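Local coordinates for protein Abbfa_003403 (Acinetobacter baumannii, PDB 4ZXH) that probably builds peptides as a nonribosomal peptide synthetase, joining condensation, adenylation, phosphopantetheine-bearing carrier and thioesterase domains in one chain, at residues 491-497 / 508-513; 647-651 / 674-678. One frame throughout, in Å; residues are numbered along the deposited sequence.

Contact 1 (491-497 / 508-513)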
loop_
_atom_site.group_PDB
_atom_site.type_symbol
_atom_site.label_atom_id
_atom_site.label_comp_id
_atom_site.label_asym_id
_atom_site.label_seq_id
_atom_site.Cartn_x
_atom_site.Cartn_y
_atom_site.Cartn_z
ATOM N N ILE A 491 54.532 6.925 16.695
ATOM C CA ILE A 491 55.664 7.467 15.947
ATOM C C ILE A 491 57.010 6.921 16.458
ATOM O O ILE A 491 57.831 6.448 15.671
ATOM C CB ILE A 491 55.671 9.003 15.999
ATOM C CG1 ILE A 491 54.507 9.548 15.163
ATOM C CG2 ILE A 491 56.979 9.541 15.488
ATOM C CD1 ILE A 491 54.375 11.044 15.184
ATOM N N ASP A 492 57.223 6.959 17.772
ATOM C CA ASP A 492 58.484 6.491 18.358
ATOM C C ASP A 492 58.697 4.995 18.143
ATOM O O ASP A 492 59.830 4.541 17.992
ATOM C CB ASP A 492 58.535 6.813 19.858
ATOM C CG ASP A 492 58.585 8.319 20.138
ATOM O OD1 ASP A 492 59.058 9.086 19.263
ATOM O OD2 ASP A 492 58.145 8.736 21.236
ATOM N N GLU A 493 57.603 4.238 18.120
ATOM C CA GLU A 493 57.671 2.783 17.986
ATOM C C GLU A 493 57.682 2.302 16.537
ATOM O O GLU A 493 58.493 1.451 16.168
ATOM C CB GLU A 493 56.502 2.125 18.722
ATOM C CG GLU A 493 56.602 2.200 20.229
ATOM C CD GLU A 493 55.438 1.524 20.926
ATOM O OE1 GLU A 493 54.517 1.041 20.226
ATOM O OE2 GLU A 493 55.445 1.475 22.174
ATOM N N ARG A 494 56.778 2.834 15.720
ATOM C CA ARG A 494 56.646 2.370 14.339
ATOM C C ARG A 494 57.820 2.793 13.446
ATOM O O ARG A 494 58.044 2.196 12.393
ATOM C CB ARG A 494 55.326 2.861 13.740
ATOM C CG ARG A 494 54.092 2.250 14.401
ATOM C CD ARG A 494 54.079 0.740 14.214
ATOM N NE ARG A 494 53.907 0.382 12.809
ATOM C CZ ARG A 494 54.271 -0.783 12.285
ATOM N NH1 ARG A 494 54.828 -1.717 13.048
ATOM N NH2 ARG A 494 54.075 -1.012 10.993
ATOM N N GLY A 495 58.562 3.817 13.871
ATOM C CA GLY A 495 59.783 4.234 13.193
ATOM C C GLY A 495 59.657 4.551 11.710
ATOM O O GLY A 495 59.072 5.574 11.331
ATOM N N ASP A 496 60.200 3.668 10.869
ATOM C CA ASP A 496 60.263 3.913 9.427
ATOM C C ASP A 496 59.182 3.168 8.634
ATOM O O ASP A 496 59.128 3.250 7.403
ATOM C CB ASP A 496 61.659 3.560 8.905
ATOM C CG ASP A 496 62.691 4.630 9.254
ATOM O OD1 ASP A 496 62.307 5.824 9.307
ATOM O OD2 ASP A 496 63.873 4.288 9.490
ATOM N N ASN A 497 58.308 2.462 9.345
ATOM C CA ASN A 497 57.134 1.861 8.724
ATOM C C ASN A 497 56.215 2.905 8.109
ATOM O O ASN A 497 56.250 4.083 8.495
ATOM C CB ASN A 497 56.349 1.041 9.744
ATOM C CG ASN A 497 56.942 -0.329 9.975
ATOM O OD1 ASN A 497 57.358 -0.650 11.088
ATOM N ND2 ASN A 497 56.954 -1.161 8.934
ATOM N N SER A 508 56.636 7.857 6.013
ATOM C CA SER A 508 56.821 6.994 7.178
ATOM C C SER A 508 56.345 7.666 8.475
ATOM O O SER A 508 56.102 8.872 8.503
ATOM C CB SER A 508 58.288 6.604 7.318
ATOM O OG SER A 508 59.063 7.722 7.706
ATOM N N TYR A 509 56.228 6.889 9.549
ATOM C CA TYR A 509 55.862 7.445 10.849
ATOM C C TYR A 509 56.880 8.467 11.385
ATOM O O TYR A 509 56.501 9.497 11.943
ATOM C CB TYR A 509 55.678 6.324 11.867
ATOM C CG TYR A 509 54.258 5.825 11.966
ATOM C CD1 TYR A 509 53.351 6.448 12.811
ATOM C CD2 TYR A 509 53.826 4.722 11.226
ATOM C CE1 TYR A 509 52.055 6.008 12.913
ATOM C CE2 TYR A 509 52.527 4.266 11.318
ATOM C CZ TYR A 509 51.639 4.916 12.166
ATOM O OH TYR A 509 50.327 4.487 12.279
ATOM N N ARG A 510 58.164 8.174 11.229
ATOM C CA ARG A 510 59.202 9.116 11.615
ATOM C C ARG A 510 58.998 10.423 10.850
ATOM O O ARG A 510 59.046 11.517 11.420
ATOM C CB ARG A 510 60.586 8.530 11.331
ATOM C CG ARG A 510 61.747 9.346 11.849
ATOM C CD ARG A 510 63.079 8.778 11.352
ATOM N NE ARG A 510 63.217 7.342 11.588
ATOM C CZ ARG A 510 63.566 6.804 12.756
ATOM N NH1 ARG A 510 63.795 7.585 13.806
ATOM N NH2 ARG A 510 63.678 5.488 12.885
ATOM N N GLU A 511 58.752 10.291 9.550
ATOM C CA GLU A 511 58.574 11.443 8.678
ATOM C C GLU A 511 57.331 12.233 9.064
ATOM O O GLU A 511 57.305 13.454 8.956
ATOM C CB GLU A 511 58.489 10.994 7.214
ATOM C CG GLU A 511 59.840 10.708 6.592
ATOM C CD GLU A 511 59.759 10.109 5.194
ATOM O OE1 GLU A 511 58.705 9.524 4.838
ATOM O OE2 GLU A 511 60.762 10.232 4.451
ATOM N N LEU A 512 56.296 11.523 9.499
ATOM C CA LEU A 512 55.058 12.152 9.935
ATOM C C LEU A 512 55.309 13.033 11.148
ATOM O O LEU A 512 54.818 14.160 11.217
ATOM C CB LEU A 512 54.008 11.092 10.271
ATOM C CG LEU A 512 52.758 11.543 11.038
ATOM C CD1 LEU A 512 51.937 12.532 10.239
ATOM C CD2 LEU A 512 51.907 10.343 11.438
ATOM N N GLY A 513 56.078 12.506 12.101
ATOM C CA GLY A 513 56.418 13.231 13.310
ATOM C C GLY A 513 57.165 14.507 12.972
ATOM O O GLY A 513 56.932 15.558 13.569
#
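Tyr509 lays its ring against the last turn of helix 483-494, and this is the tightly packed side of the contact. Arg494 CB stands over one ring face, 3.8 Å from the Tyr509 centroid and 27° off the normal, which meets the geometry of a CH-pi contact. Tyr509 CE2 lies at the edge of the Arg494 guanidinium, near the guanidinium's plane, and the two planes are almost perpendicular. Ile491 adds CG1, 4.1 Å from Tyr509 CD1, and pushes CD1 further along the partner helix to 3.5 Å from Gly513 CA. With CG1 of Ile491 anti to the carbonyl carbon (chi1 -70°), that branch can run along helix 509-525, while CG2 faces the Tyr509 carbonyl. At the far end of the ring, Tyr509 OH is hydrogen-bonded to Gly686 O.

Between the helices the chain leaves helical geometry at Gly495 and makes a type II' turn from Arg494 to Asn497. Two backbone bonds cross here: Arg510 N to Gly495 O at 2.8 Å, and Tyr509 N to Asn497 O at 3.0 Å. Ser508, the N-cap, accepts from Glu511 N through OG at 3.2 Å, and Glu511 OE1 in turn accepts from Ser508 N, completing a capping box.

The solvent side is looser, carried by two exposed side chains. Arg510 NE donates to Asp496 OD1 at 2.9 Å, with the oxygen in the guanidinium plane but the donor above the carboxylate plane; the planes differ by 62°, and since Arg510 NH2 stays 3.6 Å from Asp496 OD2, the salt bridge rests on the single NE bond.

The chemistry implies a helix start whose first three amides, of Tyr509, Arg510 and Glu511, all have acceptors: two carbonyls from the preceding helix's exit turn and the cap hydroxyl.

Contact 2 (647-651 / 674-678)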
loop_
_atom_site.group_PDB
_atom_site.type_symbol
_atom_site.label_atom_id
_atom_site.label_comp_id
_atom_site.label_asym_id
_atom_site.label_seq_id
_atom_site.Cartn_x
_atom_site.Cartn_y
_atom_site.Cartn_z
ATOM N N PHE A 647 35.279 9.312 21.456
ATOM C CA PHE A 647 34.764 8.722 20.235
ATOM C C PHE A 647 35.719 7.691 19.640
ATOM O O PHE A 647 35.336 6.557 19.388
ATOM C CB PHE A 647 34.476 9.816 19.210
ATOM C CG PHE A 647 34.325 9.307 17.802
ATOM C CD1 PHE A 647 33.198 8.594 17.425
ATOM C CD2 PHE A 647 35.307 9.555 16.852
ATOM C CE1 PHE A 647 33.056 8.139 16.136
ATOM C CE2 PHE A 647 35.172 9.095 15.561
ATOM C CZ PHE A 647 34.051 8.381 15.207
ATOM N N LEU A 648 36.960 8.106 19.422
ATOM C CA LEU A 648 37.968 7.272 18.784
ATOM C C LEU A 648 38.194 5.974 19.532
ATOM O O LEU A 648 38.218 4.904 18.917
ATOM C CB LEU A 648 39.287 8.043 18.655
ATOM C CG LEU A 648 39.202 9.100 17.551
ATOM C CD1 LEU A 648 40.393 10.035 17.563
ATOM C CD2 LEU A 648 39.069 8.401 16.213
ATOM N N LEU A 649 38.347 6.061 20.851
ATOM C CA LEU A 649 38.554 4.862 21.667
ATOM C C LEU A 649 37.342 3.937 21.620
ATOM O O LEU A 649 37.480 2.716 21.560
ATOM C CB LEU A 649 38.865 5.234 23.116
ATOM C CG LEU A 649 40.232 5.862 23.388
ATOM C CD1 LEU A 649 40.399 6.104 24.868
ATOM C CD2 LEU A 649 41.340 4.965 22.855
ATOM N N SER A 650 36.155 4.532 21.650
ATOM C CA SER A 650 34.908 3.781 21.594
ATOM C C SER A 650 34.834 3.029 20.273
ATOM O O SER A 650 34.424 1.870 20.211
ATOM C CB SER A 650 33.710 4.721 21.736
ATOM O OG SER A 650 32.570 4.066 22.261
ATOM N N MET A 651 35.252 3.703 19.214
ATOM C CA MET A 651 35.208 3.117 17.892
ATOM C C MET A 651 36.203 1.977 17.799
ATOM O O MET A 651 35.929 0.956 17.156
ATOM C CB MET A 651 35.479 4.180 16.827
ATOM C CG MET A 651 34.203 4.900 16.402
ATOM S SD MET A 651 32.935 3.787 15.691
ATOM C CE MET A 651 31.546 4.352 16.608
ATOM N N SER A 674 35.311 12.205 8.725
ATOM C CA SER A 674 36.662 12.042 8.204
ATOM C C SER A 674 37.686 11.941 9.328
ATOM O O SER A 674 38.751 11.338 9.160
ATOM C CB SER A 674 37.024 13.213 7.297
ATOM O OG SER A 674 37.167 14.385 8.076
ATOM N N ILE A 675 37.368 12.560 10.461
ATOM C CA ILE A 675 38.177 12.448 11.675
ATOM C C ILE A 675 38.578 10.991 11.989
ATOM O O ILE A 675 39.743 10.711 12.269
ATOM C CB ILE A 675 37.416 13.077 12.880
ATOM C CG1 ILE A 675 37.776 14.546 12.994
ATOM C CG2 ILE A 675 37.752 12.416 14.186
ATOM C CD1 ILE A 675 39.255 14.749 13.148
ATOM N N LEU A 676 37.614 10.072 11.929
ATOM C CA LEU A 676 37.867 8.652 12.171
ATOM C C LEU A 676 38.814 8.055 11.132
ATOM O O LEU A 676 39.683 7.247 11.453
ATOM C CB LEU A 676 36.553 7.868 12.152
ATOM C CG LEU A 676 36.666 6.344 12.199
ATOM C CD1 LEU A 676 37.145 5.879 13.561
ATOM C CD2 LEU A 676 35.351 5.713 11.840
ATOM N N GLU A 677 38.619 8.460 9.883
ATOM C CA GLU A 677 39.356 7.927 8.748
ATOM C C GLU A 677 40.808 8.384 8.745
ATOM O O GLU A 677 41.713 7.628 8.380
ATOM C CB GLU A 677 38.689 8.353 7.437
ATOM C CG GLU A 677 37.180 8.162 7.391
ATOM C CD GLU A 677 36.587 8.624 6.070
ATOM O OE1 GLU A 677 37.332 9.204 5.247
ATOM O OE2 GLU A 677 35.372 8.419 5.857
ATOM N N LEU A 678 41.029 9.630 9.138
ATOM C CA LEU A 678 42.360 10.217 9.067
ATOM C C LEU A 678 43.225 9.943 10.312
ATOM O O LEU A 678 44.435 10.109 10.268
ATOM C CB LEU A 678 42.238 11.727 8.831
ATOM C CG LEU A 678 41.518 12.128 7.532
ATOM C CD1 LEU A 678 41.231 13.641 7.488
ATOM C CD2 LEU A 678 42.285 11.677 6.268
#
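Two helices of the adenylation domain meet here. Helix 674-679 belongs to a beta-alpha-beta crossover between the parallel, neighbouring strands 662-665 and 687-690, and its segment includes the serine of an FDxS sequence, consistent with the A4 core motif of adenylation enzymes. Helix 641-655 packs across it: the short axes cross at -66° with a closest approach of 10.9 Å, a separation wide enough for side chains of some size to fill it.

Leu676 is the residue that all but one of the cross-contacts share. Its CB lies at the rim of the Phe647 ring, near the ring plane and 3.9 Å from CE2, with the two side chains running at about a right angle. The leucine then extends with CG anti to the backbone N (chi1 172°), which brings CD1 against two residues of the opposite helix. Leu676 CD1 is 4.1 Å from Leu648 CD2, the two leucines sliding past each other in opposite directions, and 4.0 Å from Met651 CB. Methionine thus contributes only the root of its side chain, since its chain bends elsewhere beyond CB. Ile675 CG2 reaches Phe647 CE2 at 4.4 Å, obliquely to the ring.

On the side of helix 674-679 turned from this interface, Glu677 is hydrogen-bonded to Thr667 and Gln715. The helix is therefore two-sided: polar bonds serve the sheet side, whereas toward helix 641-655 the meeting atoms are all carbon. Between these segments, then, the contact rests on buried hydrophobic packing, with neither charge nor hydrogen bonding.

How the contacts relate
From the N terminus, contact 1 comes first: 491-497 and 508-513 close a short loop holding the hairpin strands 498-501 and 507-508, at one edge of the nine-stranded sheet. Well over a hundred residues later, contact 2 closes a second loop, from 647-651 to 674-678, which contains strand 662-665. The loops follow in series, neither nesting nor crossing. The centres of contact 1 and contact 2 are about 20 Å apart; the nearest atoms of contact 1 and contact 2 are about 8 Å apart, without touching. Strand 687-690 lies between 498-501 and 662-665 in the sheet and bridges the two regions. Further ties come from Arg494 on Thr659 and from Tyr509 and Leu512 on Leu682, just beyond helix 674-679.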